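Local structure of protein-arginine-phosphatase (Geobacillus stearothermophilus, 4PIC) at residues A[20-25]-A[128-133]. The protein removes phosphate from phosphoarginine residues of proteins, probably counteracting the arginine kinase McsB, and has almost no activity on phosphotyrosine peptides. Residues are numbered along the deposited sequence; the frame is centred on the assembly and turned at random.
Sequences AALLEN and AARDEL
Leu22 reaches from helix 15-25 to helix 123-150 and sets the tip of one branch, CD1, against the base of Leu133, with Leu22 CD1 3.7 Å from Leu133 CB. The two leucine side chains cross at about a right angle. CD1 of Leu22 stands anti to CA (chi2 163°), which carries this methyl outward to Leu133. The leucine pair is the close-packed, buried part; the backbones stay well apart, 7.8 Å between Leu22 CA and Leu133 CA. In the low molecular weight phosphatase fold, helix 15-25 follows the phosphate-binding P-loop (CX5R), which runs from the nucleophile Cys9 to Arg15, probably also an active-site residue; the side chain of Leu133 lies about 5 Å from that of Arg15. Toward Arg130 the packing is looser: Leu22 CD1 lies 4.0 Å from the carbonyl O of Arg130 and 4.3 Å from Arg130 CG, and the chain then turns its charged end to other partners. Arg130 NH2 donates to the syn side of Asp131 OD1 at 2.9 Å, near the guanidinium plane, while Arg130 NH1 bonds to Val53 O and forms a salt bridge with Glu56. Partners at both NH1 and NH2 probably restrict its rotation. Asp131, partly exposed, points away from helix 15-25.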
loop_
_atom_site.group_PDB
_atom_site.type_symbol
_atom_site.label_atom_id
_atom_site.label_comp_id
_atom_site.label_asym_id
_atom_site.label_seq_id
_atom_site.Cartn_x
_atom_site.Cartn_y
_atom_site.Cartn_z
ATOM N N ALA A 20 4.089 15.598 10.390
ATOM C CA ALA A 20 5.126 15.393 11.391
ATOM C C ALA A 20 5.889 16.681 11.649
ATOM O O ALA A 20 6.156 17.017 12.802
ATOM C CB ALA A 20 6.079 14.269 10.965
ATOM N N ALA A 21 6.216 17.413 10.593
ATOM C CA ALA A 21 6.967 18.651 10.763
ATOM C C ALA A 21 6.174 19.697 11.532
ATOM O O ALA A 21 6.727 20.403 12.380
ATOM C CB ALA A 21 7.418 19.207 9.426
ATOM N N LEU A 22 4.883 19.812 11.226
ATOM C CA LEU A 22 4.039 20.787 11.910
ATOM C C LEU A 22 3.933 20.465 13.389
ATOM O O LEU A 22 3.984 21.365 14.225
ATOM C CB LEU A 22 2.650 20.841 11.269
ATOM C CG LEU A 22 2.628 21.521 9.903
ATOM C CD1 LEU A 22 1.338 21.164 9.193
ATOM C CD2 LEU A 22 2.741 23.029 10.093
ATOM N N LEU A 23 3.794 19.191 13.729
ATOM C CA LEU A 23 3.643 18.843 15.139
ATOM C C LEU A 23 4.972 19.000 15.862
ATOM O O LEU A 23 5.020 19.556 16.966
ATOM C CB LEU A 23 3.087 17.421 15.305
ATOM C CG LEU A 23 2.911 16.921 16.743
ATOM C CD1 LEU A 23 2.028 17.880 17.544
ATOM C CD2 LEU A 23 2.346 15.500 16.749
ATOM N N GLU A 24 6.053 18.545 15.236
ATOM C CA GLU A 24 7.372 18.600 15.852
ATOM C C GLU A 24 7.788 20.044 16.101
ATOM O O GLU A 24 8.420 20.351 17.119
ATOM C CB GLU A 24 8.400 17.875 14.970
ATOM C CG GLU A 24 9.840 17.925 15.475
ATOM C CD GLU A 24 10.070 17.113 16.742
ATOM O OE1 GLU A 24 9.180 16.327 17.138
ATOM O OE2 GLU A 24 11.155 17.265 17.347
ATOM N N ASN A 25 7.397 20.938 15.199
ATOM C CA ASN A 25 7.733 22.355 15.355
ATOM C C ASN A 25 7.196 22.954 16.650
ATOM O O ASN A 25 7.758 23.920 17.167
ATOM C CB ASN A 25 7.224 23.179 14.172
ATOM C CG ASN A 25 7.954 24.499 14.031
ATOM O OD1 ASN A 25 9.182 24.550 14.093
ATOM N ND2 ASN A 25 7.202 25.567 13.839
ATOM N N ALA A 128 -2.893 23.880 0.438
ATOM C CA ALA A 128 -4.214 23.542 0.954
ATOM C C ALA A 128 -4.113 22.416 1.983
ATOM O O ALA A 128 -4.740 22.478 3.062
ATOM C CB ALA A 128 -5.126 23.131 -0.187
ATOM N N ALA A 129 -3.319 21.396 1.650
ATOM C CA ALA A 129 -3.095 20.271 2.559
ATOM C C ALA A 129 -2.406 20.744 3.838
ATOM O O ALA A 129 -2.798 20.366 4.944
ATOM C CB ALA A 129 -2.265 19.193 1.880
ATOM N N ARG A 130 -1.382 21.578 3.688
ATOM C CA ARG A 130 -0.688 22.126 4.843
ATOM C C ARG A 130 -1.650 22.876 5.761
ATOM O O ARG A 130 -1.577 22.753 6.979
ATOM C CB ARG A 130 0.449 23.057 4.415
ATOM C CG ARG A 130 1.281 23.549 5.597
ATOM C CD ARG A 130 1.983 24.852 5.254
ATOM N NE ARG A 130 1.002 25.918 5.070
ATOM C CZ ARG A 130 1.200 27.014 4.344
ATOM N NH1 ARG A 130 2.355 27.216 3.714
ATOM N NH2 ARG A 130 0.232 27.911 4.241
ATOM N N ASP A 131 -2.548 23.665 5.179
ATOM C CA ASP A 131 -3.462 24.482 5.961
ATOM C C ASP A 131 -4.442 23.605 6.728
ATOM O O ASP A 131 -4.736 23.871 7.892
ATOM C CB ASP A 131 -4.207 25.464 5.056
ATOM C CG ASP A 131 -3.312 26.573 4.529
ATOM O OD1 ASP A 131 -2.266 26.848 5.158
ATOM O OD2 ASP A 131 -3.664 27.177 3.493
ATOM N N GLU A 132 -4.925 22.552 6.079
ATOM C CA GLU A 132 -5.796 21.584 6.745
ATOM C C GLU A 132 -5.052 20.959 7.912
ATOM O O GLU A 132 -5.581 20.852 9.020
ATOM C CB GLU A 132 -6.244 20.474 5.788
ATOM C CG GLU A 132 -7.254 20.892 4.714
ATOM C CD GLU A 132 -7.511 19.791 3.700
ATOM O OE1 GLU A 132 -6.805 18.761 3.748
ATOM O OE2 GLU A 132 -8.410 19.957 2.843
ATOM N N LEU A 133 -3.815 20.548 7.655
ATOM C CA LEU A 133 -2.995 19.913 8.678
ATOM C C LEU A 133 -2.681 20.856 9.826
ATOM O O LEU A 133 -2.685 20.444 10.980
ATOM C CB LEU A 133 -1.693 19.398 8.073
ATOM C CG LEU A 133 -1.815 18.170 7.190
ATOM C CD1 LEU A 133 -0.508 17.945 6.436
ATOM C CD2 LEU A 133 -2.166 16.969 8.055
#